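Local coordinates for protein NAD-dependent dehydrogenase (Rhizobium meliloti, PDB 4Z0P) that reduces glyoxylate and hydroxypyruvate with NADPH, as a reductase of the D-isomer-specific 2-hydroxyacid dehydrogenase family, at residues E298-R303 with P309-V314; G25-R30 with A292-V297; S134-A139 with G223-P228; E264-S267 with F272-M275. All blocks are in the same frame, centred on the assembly; numbering follows the deposited sequence. Where two conformers were deposited one is given.

Interaction 1 (E298-R303 with P309-V314); sequences EHQIAR and PLEHVV
R303 and Q300, one turn apart on helix 290-305, reach across to P309 and E311, and four hydrogen bonds join the two segments. R303 grips a single acceptor side-on: NE reaches P309 O at 2.9 Å and NH2 reaches the same P309 O at 2.8 Å, with the oxygen close to the guanidinium plane. The bend of the arginine at chi3 (65°) turns its flat end across the returning chain. Q300 uses both ends of its amide on one residue. Its OE1 accepts the backbone N of E311 at 2.9 Å, a nearly straight bond that comes in from above the carbonyl plane, while its NE2 donates in the amide plane to E311 OE1 at 2.8 Å, on the anti side of the carboxylate.

This is the C-terminal part of helix 290-305, which packs on the five-stranded, flavodoxin-like parallel domain. After it the chain turns back past the side of the helix, then leaves it, H312 pairing by backbone bonds with R93, a residue that binds NADPH.

Charge adds a longer-range term. The carboxylate of E311 lies stacked on the guanidinium, the planes only 4° apart, with OE2 3.5 Å from R303 CZ; the NH1 to OE2 salt bridge is long at 3.7 Å, and no N-H points at that oxygen. A leucine in place of R303 would probably leave P309 O without its two donors and E311 without the cation stacked on its carboxylate.

The apolar share falls to L310, whose CD2 rests 3.9 Å from Q300 CB, while the same leucine also touches V69 of strand 69-72.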
loop_
_atom_site.group_PDB
_atom_site.type_symbol
_atom_site.label_atom_id
_atom_site.label_comp_id
_atom_site.label_asym_id
_atom_site.label_seq_id
_atom_site.Cartn_x
_atom_site.Cartn_y
_atom_site.Cartn_z
ATOM N N GLU A 298 -18.003 26.351 -4.803
ATOM C CA GLU A 298 -19.163 26.997 -4.175
ATOM C C GLU A 298 -18.779 27.749 -2.898
ATOM O O GLU A 298 -19.205 28.898 -2.676
ATOM C CB GLU A 298 -20.238 25.981 -3.840
ATOM C CG GLU A 298 -21.029 25.510 -5.031
ATOM C CD GLU A 298 -21.814 24.240 -4.761
ATOM O OE1 GLU A 298 -21.997 23.868 -3.585
ATOM O OE2 GLU A 298 -22.251 23.607 -5.741
ATOM N N HIS A 299 -17.971 27.093 -2.070
ATOM C CA HIS A 299 -17.542 27.658 -0.776
ATOM C C HIS A 299 -16.707 28.914 -0.993
ATOM O O HIS A 299 -16.941 29.935 -0.341
ATOM C CB HIS A 299 -16.785 26.600 0.045
ATOM C CG HIS A 299 -16.290 27.090 1.376
ATOM N ND1 HIS A 299 -17.137 27.508 2.381
ATOM C CD2 HIS A 299 -15.033 27.217 1.869
ATOM C CE1 HIS A 299 -16.427 27.882 3.430
ATOM N NE2 HIS A 299 -15.146 27.719 3.146
ATOM N N GLN A 300 -15.776 28.859 -1.946
ATOM C CA GLN A 300 -14.925 30.016 -2.256
ATOM C C GLN A 300 -15.705 31.169 -2.872
ATOM O O GLN A 300 -15.454 32.330 -2.527
ATOM C CB GLN A 300 -13.746 29.620 -3.153
ATOM C CG GLN A 300 -12.762 28.683 -2.463
ATOM C CD GLN A 300 -12.254 29.210 -1.108
ATOM O OE1 GLN A 300 -11.870 30.371 -0.990
ATOM N NE2 GLN A 300 -12.260 28.356 -0.084
ATOM N N ILE A 301 -16.641 30.859 -3.769
ATOM C CA ILE A 301 -17.544 31.886 -4.309
ATOM C C ILE A 301 -18.289 32.578 -3.150
ATOM O O ILE A 301 -18.379 33.806 -3.119
ATOM C CB ILE A 301 -18.550 31.316 -5.334
ATOM C CG1 ILE A 301 -17.833 30.972 -6.639
ATOM C CG2 ILE A 301 -19.660 32.327 -5.627
ATOM C CD1 ILE A 301 -18.634 30.152 -7.636
ATOM N N ALA A 302 -18.808 31.804 -2.197
ATOM C CA ALA A 302 -19.576 32.390 -1.095
ATOM C C ALA A 302 -18.696 33.298 -0.241
ATOM O O ALA A 302 -19.117 34.390 0.172
ATOM C CB ALA A 302 -20.228 31.306 -0.244
ATOM N N ARG A 303 -17.471 32.863 0.020
ATOM C CA ARG A 303 -16.512 33.708 0.731
ATOM C C ARG A 303 -16.255 35.014 -0.034
ATOM O O ARG A 303 -16.310 36.097 0.540
ATOM C CB ARG A 303 -15.191 32.970 0.965
ATOM C CG ARG A 303 -15.257 31.847 1.995
ATOM C CD ARG A 303 -13.904 31.151 2.118
ATOM N NE ARG A 303 -12.881 32.055 2.642
ATOM C CZ ARG A 303 -12.685 32.333 3.931
ATOM N NH1 ARG A 303 -13.431 31.774 4.885
ATOM N NH2 ARG A 303 -11.730 33.190 4.275
ATOM N N PRO A 309 -11.552 36.724 2.474
ATOM C CA PRO A 309 -10.443 36.370 1.588
ATOM C C PRO A 309 -10.606 34.990 0.972
ATOM O O PRO A 309 -10.999 34.058 1.662
ATOM C CB PRO A 309 -9.205 36.397 2.497
ATOM C CG PRO A 309 -9.691 36.582 3.886
ATOM C CD PRO A 309 -11.096 37.082 3.830
ATOM N N LEU A 310 -10.305 34.870 -0.317
ATOM C CA LEU A 310 -10.219 33.559 -0.946
ATOM C C LEU A 310 -9.110 32.744 -0.304
ATOM O O LEU A 310 -8.097 33.290 0.134
ATOM C CB LEU A 310 -9.950 33.701 -2.450
ATOM C CG LEU A 310 -11.098 34.280 -3.275
ATOM C CD1 LEU A 310 -10.576 34.790 -4.611
ATOM C CD2 LEU A 310 -12.169 33.223 -3.499
ATOM N N GLU A 311 -9.304 31.435 -0.268
ATOM C CA GLU A 311 -8.303 30.488 0.241
ATOM C C GLU A 311 -7.642 29.773 -0.929
ATOM O O GLU A 311 -8.243 29.634 -1.990
ATOM C CB GLU A 311 -8.973 29.483 1.175
ATOM C CG GLU A 311 -9.531 30.151 2.429
ATOM C CD GLU A 311 -10.559 29.319 3.177
ATOM O OE1 GLU A 311 -11.307 28.535 2.561
ATOM O OE2 GLU A 311 -10.635 29.477 4.404
ATOM N N HIS A 312 -6.392 29.340 -0.731
ATOM C CA HIS A 312 -5.655 28.556 -1.723
ATOM C C HIS A 312 -5.381 29.339 -3.000
ATOM O O HIS A 312 -5.403 28.785 -4.090
ATOM C CB HIS A 312 -6.368 27.231 -2.055
ATOM C CG HIS A 312 -6.935 26.542 -0.856
ATOM N ND1 HIS A 312 -6.156 26.146 0.200
ATOM C CD2 HIS A 312 -8.208 26.227 -0.527
ATOM C CE1 HIS A 312 -6.918 25.597 1.128
ATOM N NE2 HIS A 312 -8.169 25.628 0.707
ATOM N N VAL A 313 -5.065 30.620 -2.836
ATOM C CA VAL A 313 -4.754 31.475 -3.972
ATOM C C VAL A 313 -3.279 31.311 -4.336
ATOM O O VAL A 313 -2.409 31.443 -3.490
ATOM C CB VAL A 313 -5.052 32.943 -3.638
ATOM C CG1 VAL A 313 -4.679 33.872 -4.793
ATOM C CG2 VAL A 313 -6.526 33.103 -3.287
ATOM N N VAL A 314 -3.017 31.099 -5.615
ATOM C CA VAL A 314 -1.639 30.910 -6.035
ATOM C C VAL A 314 -0.896 32.218 -6.263
ATOM O O VAL A 314 -1.476 33.267 -6.565
ATOM C CB VAL A 314 -1.511 29.987 -7.258
ATOM C CG1 VAL A 314 -2.273 28.695 -7.003
ATOM C CG2 VAL A 314 -1.972 30.670 -8.530
#

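Interaction 2 (G25-R30 with A292-V297); sequences GAFPGR and ALFVHV
The ring of F27 pushes into a recess on helix 290-305 formed by F294 and V297, residues three apart that point the same way. Its leading corner, CE2 and CZ, comes in over one face of the F294 ring, CE2 standing 3.7 Å from F294 CD1, toward the rim rather than the centre. The two ring planes lie 55° apart, which makes the pair oblique. On the next corner, V297 CG1 meets F27 CE1 at 3.7 Å, near the plane of the F27 ring, so the methyl sits at its edge. A26 supplies a second, smaller bump: its CB reaches F294 CD2 at 3.7 Å. With CG anti to its carbonyl carbon (chi1 -67°), F294 stands out from the helix where both loop residues can touch it. An alanine at F294 would probably open a gap beside A26 and leave the F27 ring without the surface it leans on, and so less fixed in its tilt.

The loop joins helix 16-23 to strand 32-34, and V8 and V10 of strand 8-12 help to enclose F27 and F294 respectively. The side chains that meet are all apolar, which implies that burial and close fit hold these two segments together; the nearby directional bond, F27 N to E298 OE2, lies just beyond them.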
loop_
_atom_site.group_PDB
_atom_site.type_symbol
_atom_site.label_atom_id
_atom_site.label_comp_id
_atom_site.label_asym_id
_atom_site.label_seq_id
_atom_site.Cartn_x
_atom_site.Cartn_y
_atom_site.Cartn_z
ATOM N N GLY A 25 -27.593 19.488 -9.344
ATOM C CA GLY A 25 -27.625 20.188 -8.064
ATOM C C GLY A 25 -26.377 21.005 -7.727
ATOM O O GLY A 25 -26.294 21.555 -6.635
ATOM N N ALA A 26 -25.417 21.117 -8.646
ATOM C CA ALA A 26 -24.238 21.938 -8.398
ATOM C C ALA A 26 -24.626 23.404 -8.556
ATOM O O ALA A 26 -25.522 23.718 -9.329
ATOM C CB ALA A 26 -23.122 21.591 -9.365
ATOM N N PHE A 27 -23.953 24.274 -7.804
ATOM C CA PHE A 27 -24.107 25.732 -7.912
ATOM C C PHE A 27 -25.574 26.177 -7.902
ATOM O O PHE A 27 -26.059 26.746 -8.872
ATOM C CB PHE A 27 -23.387 26.212 -9.167
ATOM C CG PHE A 27 -21.945 25.799 -9.209
ATOM C CD1 PHE A 27 -21.020 26.407 -8.377
ATOM C CD2 PHE A 27 -21.517 24.808 -10.077
ATOM C CE1 PHE A 27 -19.689 26.014 -8.393
ATOM C CE2 PHE A 27 -20.180 24.423 -10.103
ATOM C CZ PHE A 27 -19.274 25.028 -9.256
ATOM N N PRO A 28 -26.293 25.881 -6.811
ATOM C CA PRO A 28 -27.728 26.165 -6.808
ATOM C C PRO A 28 -27.989 27.652 -7.026
ATOM O O PRO A 28 -27.267 28.491 -6.491
ATOM C CB PRO A 28 -28.194 25.679 -5.426
ATOM C CG PRO A 28 -26.964 25.447 -4.631
ATOM C CD PRO A 28 -25.866 25.160 -5.597
ATOM N N GLY A 29 -28.966 27.960 -7.864
ATOM C CA GLY A 29 -29.326 29.345 -8.159
ATOM C C GLY A 29 -28.515 30.000 -9.272
ATOM O O GLY A 29 -28.787 31.151 -9.614
ATOM N N ARG A 30 -27.530 29.293 -9.836
ATOM C CA ARG A 30 -26.690 29.816 -10.926
ATOM C C ARG A 30 -26.813 28.929 -12.139
ATOM O O ARG A 30 -26.895 27.717 -12.015
ATOM C CB ARG A 30 -25.205 29.820 -10.530
ATOM C CG ARG A 30 -24.881 30.649 -9.315
ATOM C CD ARG A 30 -23.417 30.577 -8.972
ATOM N NE ARG A 30 -23.175 31.336 -7.751
ATOM C CZ ARG A 30 -22.985 32.649 -7.685
ATOM N NH1 ARG A 30 -22.967 33.415 -8.773
ATOM N NH2 ARG A 30 -22.791 33.211 -6.506
ATOM N N ALA A 292 -16.642 17.079 -5.048
ATOM C CA ALA A 292 -15.869 17.790 -4.038
ATOM C C ALA A 292 -15.286 19.102 -4.598
ATOM O O ALA A 292 -15.261 20.115 -3.905
ATOM C CB ALA A 292 -14.762 16.884 -3.463
ATOM N N LEU A 293 -14.824 19.068 -5.844
ATOM C CA LEU A 293 -14.375 20.261 -6.548
ATOM C C LEU A 293 -15.452 21.333 -6.587
ATOM O O LEU A 293 -15.198 22.487 -6.234
ATOM C CB LEU A 293 -13.930 19.897 -7.963
ATOM C CG LEU A 293 -13.479 21.068 -8.832
ATOM C CD1 LEU A 293 -12.258 21.784 -8.268
ATOM C CD2 LEU A 293 -13.230 20.515 -10.238
ATOM N N PHE A 294 -16.668 20.953 -6.969
ATOM C CA PHE A 294 -17.758 21.920 -7.039
ATOM C C PHE A 294 -18.167 22.448 -5.650
ATOM O O PHE A 294 -18.442 23.633 -5.513
ATOM C CB PHE A 294 -18.977 21.354 -7.772
ATOM C CG PHE A 294 -18.766 21.105 -9.240
ATOM C CD1 PHE A 294 -17.717 21.714 -9.973
ATOM C CD2 PHE A 294 -19.677 20.319 -9.926
ATOM C CE1 PHE A 294 -17.576 21.483 -11.331
ATOM C CE2 PHE A 294 -19.533 20.088 -11.295
ATOM C CZ PHE A 294 -18.478 20.671 -11.987
ATOM N N VAL A 295 -18.133 21.600 -4.626
ATOM C CA VAL A 295 -18.389 22.083 -3.252
ATOM C C VAL A 295 -17.345 23.133 -2.848
ATOM O O VAL A 295 -17.679 24.188 -2.285
ATOM C CB VAL A 295 -18.426 20.909 -2.251
ATOM C CG1 VAL A 295 -18.371 21.400 -0.799
ATOM C CG2 VAL A 295 -19.678 20.082 -2.493
ATOM N N HIS A 296 -16.078 22.830 -3.144
ATOM C CA HIS A 296 -14.958 23.750 -2.898
ATOM C C HIS A 296 -15.139 25.084 -3.622
ATOM O O HIS A 296 -15.008 26.139 -3.009
ATOM C CB HIS A 296 -13.633 23.052 -3.255
ATOM C CG HIS A 296 -12.549 23.951 -3.765
ATOM N ND1 HIS A 296 -11.650 24.584 -2.931
ATOM C CD2 HIS A 296 -12.162 24.245 -5.032
ATOM C CE1 HIS A 296 -10.770 25.249 -3.663
ATOM N NE2 HIS A 296 -11.067 25.067 -4.938
ATOM N N VAL A 297 -15.497 25.025 -4.905
ATOM C CA VAL A 297 -15.716 26.245 -5.679
ATOM C C VAL A 297 -16.895 27.040 -5.105
ATOM O O VAL A 297 -16.791 28.269 -4.944
ATOM C CB VAL A 297 -15.916 25.964 -7.182
ATOM C CG1 VAL A 297 -16.261 27.244 -7.946
ATOM C CG2 VAL A 297 -14.653 25.365 -7.790
#

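Interaction 3 (S134-A139 with G223-P228); sequences SQPEAA and GPFGAP
P136 meets two consecutive side chains of the loop 223-228, the ring of P224 and the far end of F225. The proline rings touch through their outer carbons, P136 CB lying 3.8 Å from P224 CB. P136 CG goes on to F225 CZ at 3.7 Å, approaching the aromatic ring obliquely. The two side chains cross at about a right angle, and the CZ end of F225 does the touching. Its CG stands anti to the carbonyl carbon (chi1 -56°), which carries the ring end back toward P136 although its CB sets off to one side.

The contact joins two connections of the Rossmann-type NAD-binding domain. Segment 134-139 runs from loop into a 3-10 turn before strand 142-146, and the loop 223-228 leads into strand 229-232. On this second loop a type I turn from G223 to G226, closed by G226 N to G223 O at 3.0 Å, presents P224 and F225 side by side at its two central positions.

A further shell holds P136. Q135 folds back so that its NE2 donates to P136 O at 2.9 Å, aimed at a lone pair of the carbonyl oxygen and almost straight. Q135 NE2 also bonds to L115 O, and L115 packs against P136 from helix 97-115. Beyond these, the dimer takes over: Q135 O is bound by R102 of the second subunit, and A138 N by E105 of the second subunit.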
loop_
_atom_site.group_PDB
_atom_site.type_symbol
_atom_site.label_atom_id
_atom_site.label_comp_id
_atom_site.label_asym_id
_atom_site.label_seq_id
_atom_site.Cartn_x
_atom_site.Cartn_y
_atom_site.Cartn_z
ATOM N N SER A 134 14.433 -12.906 0.772
ATOM C CA SER A 134 14.763 -12.169 1.983
ATOM C C SER A 134 14.095 -10.800 1.906
ATOM O O SER A 134 14.105 -10.149 0.860
ATOM C CB SER A 134 16.276 -12.051 2.174
ATOM O OG SER A 134 16.784 -13.248 2.736
ATOM N N GLN A 135 13.514 -10.357 3.024
ATOM C CA GLN A 135 12.595 -9.226 2.992
ATOM C C GLN A 135 12.813 -8.220 4.123
ATOM O O GLN A 135 12.637 -8.547 5.301
ATOM C CB GLN A 135 11.171 -9.787 3.063
ATOM C CG GLN A 135 10.069 -8.732 3.054
ATOM C CD GLN A 135 10.074 -7.939 1.776
ATOM O OE1 GLN A 135 9.841 -8.498 0.704
ATOM N NE2 GLN A 135 10.376 -6.655 1.862
ATOM N N PRO A 136 13.191 -6.992 3.781
ATOM C CA PRO A 136 13.251 -5.947 4.807
ATOM C C PRO A 136 11.869 -5.508 5.267
ATOM O O PRO A 136 10.872 -5.718 4.565
ATOM C CB PRO A 136 13.941 -4.792 4.085
ATOM C CG PRO A 136 13.649 -5.019 2.660
ATOM C CD PRO A 136 13.659 -6.501 2.470
ATOM N N GLU A 137 11.803 -4.927 6.448
ATOM C CA GLU A 137 10.573 -4.299 6.896
ATOM C C GLU A 137 10.635 -2.821 6.497
ATOM O O GLU A 137 11.711 -2.285 6.142
ATOM C CB GLU A 137 10.358 -4.466 8.406
ATOM C CG GLU A 137 11.378 -3.770 9.291
ATOM C CD GLU A 137 11.047 -3.835 10.773
ATOM O OE1 GLU A 137 9.972 -3.364 11.175
ATOM O OE2 GLU A 137 11.899 -4.325 11.540
ATOM N N ALA A 138 9.493 -2.146 6.569
ATOM C CA ALA A 138 9.450 -0.730 6.190
ATOM C C ALA A 138 10.459 0.141 6.925
ATOM O O ALA A 138 11.070 1.041 6.336
ATOM C CB ALA A 138 8.049 -0.181 6.378
ATOM N N ALA A 139 10.664 -0.143 8.215
ATOM C CA ALA A 139 11.589 0.634 9.039
ATOM C C ALA A 139 13.051 0.572 8.564
ATOM O O ALA A 139 13.860 1.424 8.919
ATOM C CB ALA A 139 11.492 0.218 10.507
ATOM N N GLY A 223 20.810 1.234 1.530
ATOM C CA GLY A 223 19.570 0.624 1.946
ATOM C C GLY A 223 19.558 -0.854 1.626
ATOM O O GLY A 223 20.518 -1.388 1.064
ATOM N N PRO A 224 18.450 -1.522 1.966
ATOM C CA PRO A 224 18.412 -2.996 1.904
ATOM C C PRO A 224 18.507 -3.568 0.497
ATOM O O PRO A 224 18.863 -4.723 0.352
ATOM C CB PRO A 224 17.069 -3.369 2.571
ATOM C CG PRO A 224 16.339 -2.102 2.805
ATOM C CD PRO A 224 17.239 -0.930 2.560
ATOM N N PHE A 225 18.222 -2.773 -0.529
ATOM C CA PHE A 225 18.314 -3.234 -1.903
ATOM C C PHE A 225 19.606 -2.793 -2.586
ATOM O O PHE A 225 19.854 -3.170 -3.719
ATOM C CB PHE A 225 17.110 -2.729 -2.682
ATOM C CG PHE A 225 15.807 -3.146 -2.070
ATOM C CD1 PHE A 225 15.462 -4.482 -2.027
ATOM C CD2 PHE A 225 14.970 -2.212 -1.477
ATOM C CE1 PHE A 225 14.262 -4.886 -1.434
ATOM C CE2 PHE A 225 13.791 -2.601 -0.876
ATOM C CZ PHE A 225 13.433 -3.937 -0.860
ATOM N N GLY A 226 20.402 -1.974 -1.913
ATOM C CA GLY A 226 21.669 -1.507 -2.482
ATOM C C GLY A 226 21.575 -0.507 -3.615
ATOM O O GLY A 226 22.584 -0.173 -4.222
ATOM N N ALA A 227 20.371 -0.034 -3.910
ATOM C CA ALA A 227 20.137 0.889 -5.004
ATOM C C ALA A 227 18.818 1.609 -4.728
ATOM O O ALA A 227 17.874 0.997 -4.257
ATOM C CB ALA A 227 20.043 0.148 -6.336
ATOM N N PRO A 228 18.768 2.897 -5.015
ATOM C CA PRO A 228 17.557 3.662 -4.728
ATOM C C PRO A 228 16.451 3.481 -5.781
ATOM O O PRO A 228 16.701 3.020 -6.897
ATOM C CB PRO A 228 18.082 5.108 -4.744
ATOM C CG PRO A 228 19.191 5.072 -5.760
ATOM C CD PRO A 228 19.844 3.753 -5.540
#

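Interaction 4 (E264-S267 with F272-M275); sequences EPLS and FWDM
L266 and W273 come at each other from opposite directions, and the leucine lays one methyl over a face of the indole. Its CD2 stands 3.7 Å from W273 CE2 and 4.0 Å from the centroid of the five-membered ring, a CH-pi contact displaced toward the rim. Leucine CG lies anti to the backbone N (chi1 -180°), a conformer that extends the fork toward the indole. The other methyl, CD1, then finds the edge of the F272 ring, while CD2 also approaches F272 CB at 4.2 Å. L266 thus touches two neighbouring aromatic residues with one branched end.

W273 has its CG anti to the carbonyl carbon (chi1 -60°), and the indole swings back toward 264-267. Its NE1 donates to S267 O at 2.8 Å; the oxygen lies near the ring plane, whereas the N-H meets the carbonyl from a tilt of 34°. A second carbonyl, L266 O, sits at the same indole's edge, 3.6 Å from W273 CZ2.

Both segments belong to the link between the last two strands of the Rossmann-type sheet, 255-258 and 278-280. At its start E264, joined to P265 by a cis peptide, bonds through OE1 to ND1 of H283, which lines the oxalate pocket; the histidine-glutamate pair is the one expected in this family, so the loop probably helps to position H283. F272 packs on helix 241-250 and V280, whereas H128 of the second subunit stacks on W273. W130 of the second subunit packs against L266 and its neighbours E264 and P265.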
loop_
_atom_site.group_PDB
_atom_site.type_symbol
_atom_site.label_atom_id
_atom_site.label_comp_id
_atom_site.label_asym_id
_atom_site.label_seq_id
_atom_site.Cartn_x
_atom_site.Cartn_y
_atom_site.Cartn_z
ATOM N N GLU A 264 2.749 14.257 -22.073
ATOM C CA GLU A 264 1.602 13.390 -21.821
ATOM C C GLU A 264 0.557 13.633 -22.908
ATOM O O GLU A 264 0.448 14.768 -23.391
ATOM C CB GLU A 264 0.964 13.690 -20.457
ATOM C CG GLU A 264 1.908 13.436 -19.303
ATOM C CD GLU A 264 1.340 13.787 -17.937
ATOM O OE1 GLU A 264 0.156 14.170 -17.798
ATOM O OE2 GLU A 264 2.109 13.663 -16.975
ATOM N N PRO A 265 -0.180 12.611 -23.325
ATOM C CA PRO A 265 -0.019 11.221 -22.872
ATOM C C PRO A 265 1.303 10.630 -23.309
ATOM O O PRO A 265 1.855 11.028 -24.343
ATOM C CB PRO A 265 -1.163 10.489 -23.546
ATOM C CG PRO A 265 -1.584 11.339 -24.675
ATOM C CD PRO A 265 -1.297 12.753 -24.279
ATOM N N LEU A 266 1.809 9.690 -22.525
ATOM C CA LEU A 266 3.094 9.086 -22.796
ATOM C C LEU A 266 3.063 8.400 -24.150
ATOM O O LEU A 266 2.148 7.614 -24.423
ATOM C CB LEU A 266 3.457 8.091 -21.711
ATOM C CG LEU A 266 4.801 7.369 -21.862
ATOM C CD1 LEU A 266 5.987 8.319 -21.855
ATOM C CD2 LEU A 266 4.890 6.351 -20.745
ATOM N N SER A 267 4.067 8.681 -24.979
ATOM C CA SER A 267 4.142 8.091 -26.301
ATOM C C SER A 267 4.003 6.571 -26.251
ATOM O O SER A 267 4.629 5.926 -25.406
ATOM C CB SER A 267 5.493 8.386 -26.941
ATOM O OG SER A 267 5.598 7.707 -28.172
ATOM N N PHE A 272 9.284 3.151 -21.299
ATOM C CA PHE A 272 8.813 2.989 -19.924
ATOM C C PHE A 272 7.731 1.913 -19.805
ATOM O O PHE A 272 7.643 1.262 -18.780
ATOM C CB PHE A 272 8.298 4.289 -19.333
ATOM C CG PHE A 272 9.363 5.292 -19.005
ATOM C CD1 PHE A 272 10.396 4.977 -18.118
ATOM C CD2 PHE A 272 9.312 6.555 -19.531
ATOM C CE1 PHE A 272 11.340 5.903 -17.791
ATOM C CE2 PHE A 272 10.275 7.498 -19.230
ATOM C CZ PHE A 272 11.306 7.163 -18.371
ATOM N N TRP A 273 6.906 1.737 -20.839
ATOM C CA TRP A 273 5.815 0.774 -20.778
ATOM C C TRP A 273 6.284 -0.649 -20.484
ATOM O O TRP A 273 5.560 -1.411 -19.842
ATOM C CB TRP A 273 5.016 0.763 -22.069
ATOM C CG TRP A 273 4.350 2.068 -22.478
ATOM C CD1 TRP A 273 4.699 2.876 -23.520
ATOM C CD2 TRP A 273 3.185 2.659 -21.896
ATOM N NE1 TRP A 273 3.838 3.928 -23.619
ATOM C CE2 TRP A 273 2.893 3.833 -22.637
ATOM C CE3 TRP A 273 2.366 2.324 -20.823
ATOM C CZ2 TRP A 273 1.820 4.653 -22.338
ATOM C CZ3 TRP A 273 1.274 3.143 -20.533
ATOM C CH2 TRP A 273 1.008 4.288 -21.279
ATOM N N ASP A 274 7.443 -1.023 -21.012
ATOM C CA ASP A 274 7.927 -2.409 -20.967
ATOM C C ASP A 274 9.069 -2.653 -19.987
ATOM O O ASP A 274 9.625 -3.748 -19.987
ATOM C CB ASP A 274 8.432 -2.836 -22.353
ATOM C CG ASP A 274 7.331 -2.928 -23.399
ATOM O OD1 ASP A 274 6.171 -3.218 -23.061
ATOM O OD2 ASP A 274 7.661 -2.744 -24.591
ATOM N N MET A 275 9.432 -1.681 -19.154
ATOM C CA MET A 275 10.594 -1.899 -18.331
ATOM C C MET A 275 10.278 -2.661 -17.082
ATOM O O MET A 275 9.260 -2.422 -16.456
ATOM C CB MET A 275 11.267 -0.612 -18.043
ATOM C CG MET A 275 12.042 -0.248 -19.269
ATOM S SD MET A 275 12.529 1.420 -19.067
ATOM C CE MET A 275 14.025 1.145 -18.114
#

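The four contacts fall into two pairs, one in each domain. Interactions 1 and 2 share helix 290-305, their centres 13 Å apart, and they touch where E298 OE2 meets the backbone N of F27; together they tie both this helix and the tail after it to the five-stranded domain. Interactions 3 and 4 lie in the Rossmann-type domain, 27 Å apart between centres, and each also meets the second subunit. Interaction 2 spans both of these in sequence, since residues 25-30 pair with a helix that comes after the last strand, 278-280, of the Rossmann-type sheet. The chain therefore leaves the first domain, builds the second and returns, with interaction 1 last.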